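Local structure of putative NADH Oxidase (Clostridium acetobutylicum, 3E10) at residues I74-D79 and A95-I100; E22-L27 and F45-D50; D55-F60 and F139-V144. The protein binds flavin mononucleotide and, as a member of the nitroreductase family, probably acts as an oxidoreductase. One frame throughout, in Å; residues are numbered along the deposited sequence.

Contact 1 (I74-D79 and A95-I100); sequences IVLLAD and AAAENI
Leu76 on strand 74-79 and Ala97 on helix segment 95-100 mark the closest backbone approach, with Leu76 CA and Ala97 CA 7.8 Å apart. No hydrogen bond joins the two segments; the helix bonds within itself and the strand bonds to its neighbours in the sheet. On the helix, Ile100 N bonds to Ala96 O, and on the strand, Ile74 and Leu76 pair with strand 136-145 while Val75 and Leu77 pair with strand 43-48. What passes between them is carried by one strand side chain, Leu76, against Ala97 and Ile100.

The two methyls of Leu76 divide the work. CD2 settles against the helix, 3.9 Å from Ala97 CB and about as far from Ala97 CA. CD1 meets Ile100 CD1 tip to tip at 3.9 Å. The long branch of Ile100 reaches the strand because CG1 stands anti to the carbonyl carbon (chi1 -63°) and CD1 then extends it. Alanine suits position 97 because a single methyl lets the leucine come close to the helix backbone, whereas the longer isoleucine one turn later spans a wider gap. Leu76 also packs on Phe45, Met93 and Cys140, and Ile100 on Ile142, which places the contact in the layer between the central antiparallel sheet and helix 89-106 of the nitroreductase fold.

The Ala97 side chain lies about 8 Å from the bound flavin mononucleotide, near the cofactor but without touching it. With only carbon atoms in touch, the join rests on dispersion and the exclusion of water, without directional bonds.

Contact 2 (E22-L27 and F45-D50); sequences EKIEKL and FIVLED
Ile24 of helix segment 22-27 has more surface buried here than any other residue, 65 Å², and its two branches go to different partners on segment 45-50. The short one, CG2, lies 4.0 Å from Val47 CG1, and the two side chains cross obliquely. The long one ends in CD1, which comes up to the carboxylate of Glu49, 3.5 Å from Glu49 OE2 and 3.6 Å from Glu49 CD. With CG1 anti to the carbonyl carbon (chi1 -58°) and CD1 fully extended beyond it, the isoleucine spreads its methyls far enough apart to meet residues two places apart on the strand side. A beta-branched residue suits that double task.

Val47 offers CG1, the methyl anti to its own backbone N (chi1 175°). Valine is at home in an extended strand, and its short side chain packs also on Leu28 of the same helix and on Leu72 of the neighbouring strand. Segment 45-50 lies on 43-48, one of the two outermost strands of the sheet within this chain, and helix 21-32 packs on one side of it. Phe45, Ile46 and Val47 also pair in a parallel ladder with a strand of the second subunit, so the sheet continues across the dimer, as in the intertwined dimers of the nitroreductase family.

Glu49, just past the end of the strand, approaches Ile24 from the opposite direction on an extended chain. Its carboxylate makes only van der Waals contact with the methyl, and its charge is met by Lys21, which forms a salt bridge to OE2. Glu49 N, in turn, donates a hydrogen bond to Glu166 OE2 of the second subunit.

Contact 3 (D55-F60 and F139-V144); sequences DKLSNF and FCVISV
Leu57 and Phe60 both pack on Val141, joining the end region of helix 51-57 to strand 136-145, an inner strand of the antiparallel sheet in this alpha+beta fold of the nitroreductase family. The contact between the segments is wholly apolar. Val141 shares out its methyls: CG1 meets Leu57 CD2 tip to tip at 3.9 Å, and CG2 lies 3.7 Å from Phe60 CE2, the ring and the valine sliding past each other in opposite directions. Leu57 reaches toward the strand because CG stands anti to the backbone N (chi1 -178°). Valine, forked at CB, turns one methyl to each of the two larger side chains; Leu126 of helix 120-129 packs on both Leu57 and Phe60.

No polar interaction crosses between the segments. The backbone of strand 139-144 serves its neighbours in the sheet, where Phe139 and Cys140 facing Leu76 form a classic beta bulge. Phe60 N is bonded to Leu57 O, which also lies in the plane of the Phe60 ring at its edge. Ser58 turns its hydroxyl back on the chain: OG, which also bonds to Lys68 NZ, donates to Asp55 O at 2.5 Å, in the carbonyl plane, with a C=O...OG angle of 152°.

Overall arrangement
All three contacts pack a helical segment against the same antiparallel sheet: contact 2 on strand 43-48 and contact 1 on neighbouring strand 72-79 share one face, while contact 3, on strand 136-145, lies on the opposite one. Their centres lie 12 to 13 Å apart. Backbone pairing ties them together, Val75 N to Ile46 O at 2.8 Å between contacts 1 and 2, and Phe139 N to Leu76 O at 2.8 Å between contacts 1 and 3. Contacts 1 and 3 lie near the cofactor: the side chains of Ala97 and Phe60 are about 8 and 6 Å from flavin mononucleotide. Contact 2 is away from that pocket, at the edge where the second subunit extends the sheet.

Contact 1 (I74-D79 and A95-I100)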
loop_
_atom_site.group_PDB
_atom_site.type_symbol
_atom_site.label_atom_id
_atom_site.label_comp_id
_atom_site.label_asym_id
_atom_site.label_seq_id
_atom_site.Cartn_x
_atom_site.Cartn_y
_atom_site.Cartn_z
ATOM N N ILE B 74 -14.280 -5.885 5.789
ATOM C CA ILE B 74 -14.270 -4.469 5.396
ATOM C C ILE B 74 -14.125 -4.431 3.877
ATOM O O ILE B 74 -13.121 -4.908 3.332
ATOM C CB ILE B 74 -13.132 -3.664 6.080
ATOM C CG1 ILE B 74 -13.174 -3.864 7.605
ATOM C CG2 ILE B 74 -13.243 -2.155 5.685
ATOM C CD1 ILE B 74 -11.951 -3.252 8.376
ATOM N N VAL B 75 -15.152 -3.902 3.206
ATOM C CA VAL B 75 -15.097 -3.706 1.759
ATOM C C VAL B 75 -14.523 -2.312 1.482
ATOM O O VAL B 75 -15.056 -1.327 1.961
ATOM C CB VAL B 75 -16.477 -3.875 1.101
ATOM C CG1 VAL B 75 -16.388 -3.807 -0.455
ATOM C CG2 VAL B 75 -17.153 -5.185 1.530
ATOM N N LEU B 76 -13.445 -2.257 0.697
ATOM C CA LEU B 76 -12.791 -1.009 0.317
ATOM C C LEU B 76 -13.298 -0.641 -1.072
ATOM O O LEU B 76 -13.255 -1.451 -1.986
ATOM C CB LEU B 76 -11.265 -1.177 0.283
ATOM C CG LEU B 76 -10.544 -0.952 1.614
ATOM C CD1 LEU B 76 -10.920 -1.989 2.635
ATOM C CD2 LEU B 76 -9.024 -0.923 1.396
ATOM N N LEU B 77 -13.724 0.618 -1.195
ATOM C CA LEU B 77 -14.290 1.167 -2.398
ATOM C C LEU B 77 -13.673 2.527 -2.658
ATOM O O LEU B 77 -13.227 3.168 -1.721
ATOM C CB LEU B 77 -15.807 1.347 -2.218
ATOM C CG LEU B 77 -16.666 0.230 -1.576
ATOM C CD1 LEU B 77 -18.005 0.853 -1.084
ATOM C CD2 LEU B 77 -16.977 -0.761 -2.599
ATOM N N ALA B 78 -13.709 2.974 -3.912
ATOM C CA ALA B 78 -13.274 4.317 -4.250
ATOM C C ALA B 78 -14.379 5.043 -4.983
ATOM O O ALA B 78 -15.075 4.453 -5.793
ATOM C CB ALA B 78 -12.028 4.279 -5.141
ATOM N N ASP B 79 -14.518 6.329 -4.720
ATOM C CA ASP B 79 -15.544 7.152 -5.361
ATOM C C ASP B 79 -14.917 7.993 -6.475
ATOM O O ASP B 79 -14.035 8.819 -6.224
ATOM C CB ASP B 79 -16.144 8.075 -4.318
ATOM C CG ASP B 79 -17.282 8.920 -4.848
ATOM O OD1 ASP B 79 -17.593 8.851 -6.058
ATOM O OD2 ASP B 79 -17.860 9.676 -4.039
ATOM N N ALA B 95 -2.550 1.477 -0.600
ATOM C CA ALA B 95 -1.856 2.014 0.576
ATOM C C ALA B 95 -2.769 1.952 1.804
ATOM O O ALA B 95 -2.322 1.622 2.900
ATOM C CB ALA B 95 -1.386 3.459 0.281
ATOM N N ALA B 96 -4.053 2.295 1.623
ATOM C CA ALA B 96 -5.043 2.168 2.691
ATOM C C ALA B 96 -5.189 0.719 3.169
ATOM O O ALA B 96 -5.246 0.440 4.369
ATOM C CB ALA B 96 -6.393 2.744 2.241
ATOM N N ALA B 97 -5.249 -0.211 2.213
ATOM C CA ALA B 97 -5.364 -1.633 2.557
ATOM C C ALA B 97 -4.180 -2.102 3.391
ATOM O O ALA B 97 -4.345 -2.788 4.399
ATOM C CB ALA B 97 -5.466 -2.480 1.259
ATOM N N GLU B 98 -2.981 -1.694 2.974
ATOM C CA GLU B 98 -1.779 -2.094 3.684
ATOM C C GLU B 98 -1.810 -1.508 5.088
ATOM O O GLU B 98 -1.417 -2.185 6.033
ATOM C CB GLU B 98 -0.510 -1.686 2.911
ATOM C CG GLU B 98 0.826 -2.092 3.594
ATOM C CD GLU B 98 1.028 -3.600 3.773
ATOM O OE1 GLU B 98 0.142 -4.396 3.409
ATOM O OE2 GLU B 98 2.097 -3.993 4.326
ATOM N N ASN B 99 -2.274 -0.262 5.230
ATOM C CA ASN B 99 -2.400 0.279 6.580
ATOM C C ASN B 99 -3.348 -0.556 7.454
ATOM O O ASN B 99 -3.110 -0.761 8.652
ATOM C CB ASN B 99 -2.862 1.725 6.574
ATOM C CG ASN B 99 -1.737 2.711 6.319
ATOM O OD1 ASN B 99 -0.599 2.342 5.971
ATOM N ND2 ASN B 99 -2.061 3.998 6.495
ATOM N N ILE B 100 -4.478 -0.956 6.881
ATOM C CA ILE B 100 -5.403 -1.842 7.637
ATOM C C ILE B 100 -4.716 -3.121 8.081
ATOM O O ILE B 100 -4.861 -3.562 9.226
ATOM C CB ILE B 100 -6.701 -2.138 6.832
ATOM C CG1 ILE B 100 -7.503 -0.843 6.579
ATOM C CG2 ILE B 100 -7.528 -3.197 7.506
ATOM C CD1 ILE B 100 -8.650 -1.032 5.599
#

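Contact 2 (E22-L27 and F45-D50)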
loop_
_atom_site.group_PDB
_atom_site.type_symbol
_atom_site.label_atom_id
_atom_site.label_comp_id
_atom_site.label_asym_id
_atom_site.label_seq_id
_atom_site.Cartn_x
_atom_site.Cartn_y
_atom_site.Cartn_z
ATOM N N GLU B 22 -13.855 -0.994 19.341
ATOM C CA GLU B 22 -12.733 -0.069 19.365
ATOM C C GLU B 22 -11.647 -0.438 18.351
ATOM O O GLU B 22 -11.009 0.431 17.781
ATOM C CB GLU B 22 -12.135 0.069 20.758
ATOM C CG GLU B 22 -11.500 -1.127 21.316
ATOM N N LYS B 23 -11.461 -1.732 18.129
ATOM C CA LYS B 23 -10.481 -2.198 17.158
ATOM C C LYS B 23 -10.967 -1.952 15.735
ATOM O O LYS B 23 -10.182 -1.564 14.875
ATOM C CB LYS B 23 -10.172 -3.686 17.374
ATOM C CG LYS B 23 -9.340 -3.923 18.636
ATOM C CD LYS B 23 -8.779 -5.331 18.758
ATOM C CE LYS B 23 -7.972 -5.500 20.045
ATOM N NZ LYS B 23 -7.286 -6.827 20.121
ATOM N N ILE B 24 -12.268 -2.142 15.510
ATOM C CA ILE B 24 -12.830 -1.834 14.195
ATOM C C ILE B 24 -12.533 -0.376 13.855
ATOM O O ILE B 24 -12.091 -0.072 12.750
ATOM C CB ILE B 24 -14.338 -2.107 14.097
ATOM C CG1 ILE B 24 -14.623 -3.575 14.427
ATOM C CG2 ILE B 24 -14.855 -1.756 12.693
ATOM C CD1 ILE B 24 -16.099 -3.969 14.398
ATOM N N GLU B 25 -12.802 0.522 14.797
ATOM C CA GLU B 25 -12.564 1.938 14.548
ATOM C C GLU B 25 -11.094 2.226 14.237
ATOM O O GLU B 25 -10.772 3.024 13.348
ATOM C CB GLU B 25 -13.021 2.794 15.734
ATOM C CG GLU B 25 -12.894 4.291 15.441
ATOM C CD GLU B 25 -13.500 5.177 16.485
ATOM O OE1 GLU B 25 -14.697 5.011 16.798
ATOM O OE2 GLU B 25 -12.760 6.043 16.972
ATOM N N LYS B 26 -10.196 1.621 14.997
ATOM C CA LYS B 26 -8.772 1.789 14.764
ATOM C C LYS B 26 -8.345 1.318 13.370
ATOM O O LYS B 26 -7.488 1.935 12.747
ATOM C CB LYS B 26 -7.971 1.073 15.853
ATOM C CG LYS B 26 -8.109 1.768 17.205
ATOM C CD LYS B 26 -7.778 0.887 18.368
ATOM C CE LYS B 26 -7.737 1.716 19.632
ATOM N NZ LYS B 26 -6.571 2.657 19.602
ATOM N N LEU B 27 -8.917 0.210 12.896
ATOM C CA LEU B 27 -8.592 -0.242 11.530
ATOM C C LEU B 27 -8.972 0.810 10.483
ATOM O O LEU B 27 -8.230 1.052 9.523
ATOM C CB LEU B 27 -9.301 -1.554 11.228
ATOM C CG LEU B 27 -8.873 -2.785 12.044
ATOM C CD1 LEU B 27 -9.819 -3.977 11.775
ATOM C CD2 LEU B 27 -7.418 -3.140 11.843
ATOM N N PHE B 45 -15.803 2.780 2.830
ATOM C CA PHE B 45 -15.678 1.478 3.464
ATOM C C PHE B 45 -17.057 0.947 3.841
ATOM O O PHE B 45 -17.826 1.653 4.503
ATOM C CB PHE B 45 -14.817 1.569 4.746
ATOM C CG PHE B 45 -13.496 2.249 4.542
ATOM C CD1 PHE B 45 -13.374 3.607 4.691
ATOM C CD2 PHE B 45 -12.382 1.538 4.131
ATOM C CE1 PHE B 45 -12.162 4.265 4.483
ATOM C CE2 PHE B 45 -11.180 2.182 3.916
ATOM C CZ PHE B 45 -11.074 3.541 4.095
ATOM N N ILE B 46 -17.330 -0.316 3.529
ATOM C CA ILE B 46 -18.512 -0.997 4.069
ATOM C C ILE B 46 -17.998 -2.005 5.115
ATOM O O ILE B 46 -17.155 -2.850 4.830
ATOM C CB ILE B 46 -19.328 -1.744 3.012
ATOM C CG1 ILE B 46 -19.701 -0.849 1.842
ATOM C CG2 ILE B 46 -20.620 -2.339 3.657
ATOM C CD1 ILE B 46 -20.344 -1.598 0.641
ATOM N N VAL B 47 -18.509 -1.873 6.331
ATOM C CA VAL B 47 -18.071 -2.693 7.431
ATOM C C VAL B 47 -19.192 -3.679 7.706
ATOM O O VAL B 47 -20.347 -3.247 7.929
ATOM C CB VAL B 47 -17.811 -1.837 8.672
ATOM C CG1 VAL B 47 -17.468 -2.723 9.867
ATOM C CG2 VAL B 47 -16.704 -0.782 8.370
ATOM N N LEU B 48 -18.879 -4.976 7.652
ATOM C CA LEU B 48 -19.858 -6.040 7.921
ATOM C C LEU B 48 -19.471 -6.859 9.143
ATOM O O LEU B 48 -18.327 -7.304 9.288
ATOM C CB LEU B 48 -19.973 -6.988 6.749
ATOM C CG LEU B 48 -20.449 -6.459 5.394
ATOM C CD1 LEU B 48 -19.281 -5.791 4.596
ATOM C CD2 LEU B 48 -21.097 -7.588 4.612
ATOM N N GLU B 49 -20.461 -7.056 10.016
ATOM C CA GLU B 49 -20.391 -8.017 11.107
ATOM C C GLU B 49 -21.527 -9.045 11.052
ATOM O O GLU B 49 -21.552 -9.976 11.861
ATOM C CB GLU B 49 -20.412 -7.295 12.457
ATOM C CG GLU B 49 -19.174 -6.458 12.719
ATOM C CD GLU B 49 -19.105 -5.986 14.173
ATOM O OE1 GLU B 49 -18.690 -6.799 15.055
ATOM O OE2 GLU B 49 -19.496 -4.811 14.431
ATOM N N ASP B 50 -22.463 -8.889 10.116
ATOM C CA ASP B 50 -23.557 -9.853 9.994
ATOM C C ASP B 50 -23.029 -11.121 9.358
ATOM O O ASP B 50 -22.600 -11.118 8.214
ATOM C CB ASP B 50 -24.684 -9.302 9.151
ATOM C CG ASP B 50 -25.829 -10.282 9.024
ATOM O OD1 ASP B 50 -26.593 -10.399 10.000
ATOM O OD2 ASP B 50 -25.939 -10.959 7.985
#

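Contact 3 (D55-F60 and F139-V144)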
loop_
_atom_site.group_PDB
_atom_site.type_symbol
_atom_site.label_atom_id
_atom_site.label_comp_id
_atom_site.label_asym_id
_atom_site.label_seq_id
_atom_site.Cartn_x
_atom_site.Cartn_y
_atom_site.Cartn_z
ATOM N N ASP B 55 -20.833 -14.417 4.965
ATOM C CA ASP B 55 -20.749 -15.693 4.261
ATOM C C ASP B 55 -21.167 -15.531 2.786
ATOM O O ASP B 55 -20.543 -16.105 1.875
ATOM C CB ASP B 55 -21.608 -16.737 4.993
ATOM C CG ASP B 55 -21.222 -18.162 4.646
ATOM O OD1 ASP B 55 -20.183 -18.648 5.133
ATOM O OD2 ASP B 55 -21.969 -18.798 3.886
ATOM N N LYS B 56 -22.206 -14.756 2.541
ATOM C CA LYS B 56 -22.648 -14.456 1.188
ATOM C C LYS B 56 -21.520 -13.794 0.403
ATOM O O LYS B 56 -21.302 -14.084 -0.770
ATOM C CB LYS B 56 -23.865 -13.527 1.228
ATOM C CG LYS B 56 -24.376 -13.062 -0.137
ATOM C CD LYS B 56 -25.529 -12.078 -0.009
ATOM C CE LYS B 56 -25.945 -11.520 -1.360
ATOM N NZ LYS B 56 -27.267 -10.847 -1.267
ATOM N N LEU B 57 -20.827 -12.882 1.073
ATOM C CA LEU B 57 -19.769 -12.109 0.457
ATOM C C LEU B 57 -18.606 -12.999 0.003
ATOM O O LEU B 57 -17.929 -12.680 -0.994
ATOM C CB LEU B 57 -19.322 -11.020 1.440
ATOM C CG LEU B 57 -18.236 -10.040 0.977
ATOM C CD1 LEU B 57 -18.698 -9.185 -0.203
ATOM C CD2 LEU B 57 -17.794 -9.187 2.191
ATOM N N SER B 58 -18.407 -14.152 0.657
ATOM C CA SER B 58 -17.374 -15.122 0.225
ATOM C C SER B 58 -17.553 -15.571 -1.208
ATOM O O SER B 58 -16.608 -16.063 -1.807
ATOM C CB SER B 58 -17.332 -16.345 1.141
ATOM O OG SER B 58 -18.452 -17.178 0.949
ATOM N N ASN B 59 -18.757 -15.409 -1.750
ATOM C CA ASN B 59 -19.027 -15.841 -3.116
ATOM C C ASN B 59 -18.496 -14.890 -4.184
ATOM O O ASN B 59 -18.576 -15.195 -5.382
ATOM C CB ASN B 59 -20.542 -16.016 -3.332
ATOM C CG ASN B 59 -21.127 -17.134 -2.472
ATOM O OD1 ASN B 59 -20.543 -18.205 -2.371
ATOM N ND2 ASN B 59 -22.256 -16.868 -1.827
ATOM N N PHE B 60 -17.955 -13.741 -3.772
ATOM C CA PHE B 60 -17.545 -12.734 -4.774
ATOM C C PHE B 60 -16.347 -13.174 -5.604
ATOM O O PHE B 60 -16.148 -12.693 -6.717
ATOM C CB PHE B 60 -17.332 -11.358 -4.134
ATOM C CG PHE B 60 -15.889 -11.050 -3.722
ATOM C CD1 PHE B 60 -15.015 -10.427 -4.625
ATOM C CD2 PHE B 60 -15.435 -11.334 -2.428
ATOM C CE1 PHE B 60 -13.711 -10.133 -4.255
ATOM C CE2 PHE B 60 -14.145 -11.027 -2.029
ATOM C CZ PHE B 60 -13.280 -10.411 -2.951
ATOM N N PHE B 139 -12.824 -2.077 -4.689
ATOM C CA PHE B 139 -11.379 -2.253 -4.712
ATOM C C PHE B 139 -10.933 -3.630 -4.197
ATOM O O PHE B 139 -10.281 -4.398 -4.905
ATOM C CB PHE B 139 -10.653 -1.140 -3.956
ATOM C CG PHE B 139 -9.158 -1.344 -3.945
ATOM C CD1 PHE B 139 -8.420 -1.180 -5.096
ATOM C CD2 PHE B 139 -8.497 -1.804 -2.813
ATOM C CE1 PHE B 139 -7.055 -1.389 -5.103
ATOM C CE2 PHE B 139 -7.116 -2.039 -2.831
ATOM C CZ PHE B 139 -6.404 -1.834 -3.955
ATOM N N CYS B 140 -11.297 -3.950 -2.959
ATOM C CA CYS B 140 -10.941 -5.227 -2.368
ATOM C C CYS B 140 -11.842 -5.467 -1.169
ATOM O O CYS B 140 -12.597 -4.575 -0.756
ATOM C CB CYS B 140 -9.462 -5.284 -1.953
ATOM S SG CYS B 140 -9.040 -4.421 -0.416
ATOM N N VAL B 141 -11.749 -6.662 -0.617
ATOM C CA VAL B 141 -12.352 -6.966 0.685
ATOM C C VAL B 141 -11.231 -7.420 1.596
ATOM O O VAL B 141 -10.341 -8.140 1.164
ATOM C CB VAL B 141 -13.420 -8.058 0.582
ATOM C CG1 VAL B 141 -13.998 -8.384 1.965
ATOM C CG2 VAL B 141 -14.525 -7.696 -0.428
ATOM N N ILE B 142 -11.270 -6.979 2.866
ATOM C CA ILE B 142 -10.342 -7.476 3.890
ATOM C C ILE B 142 -11.154 -8.260 4.930
ATOM O O ILE B 142 -12.087 -7.720 5.520
ATOM C CB ILE B 142 -9.538 -6.339 4.519
ATOM C CG1 ILE B 142 -8.660 -5.641 3.448
ATOM C CG2 ILE B 142 -8.619 -6.879 5.648
ATOM C CD1 ILE B 142 -7.993 -4.419 3.883
ATOM N N SER B 143 -10.844 -9.542 5.072
ATOM C CA SER B 143 -11.473 -10.337 6.121
ATOM C C SER B 143 -10.575 -10.220 7.348
ATOM O O SER B 143 -9.348 -10.178 7.218
ATOM C CB SER B 143 -11.683 -11.789 5.716
ATOM O OG SER B 143 -10.491 -12.374 5.357
ATOM N N VAL B 144 -11.184 -10.126 8.526
ATOM C CA VAL B 144 -10.474 -9.826 9.760
ATOM C C VAL B 144 -11.079 -10.688 10.885
ATOM O O VAL B 144 -12.286 -10.892 10.954
ATOM C CB VAL B 144 -10.631 -8.340 10.154
ATOM C CG1 VAL B 144 -9.816 -8.021 11.402
ATOM C CG2 VAL B 144 -10.206 -7.399 9.027
#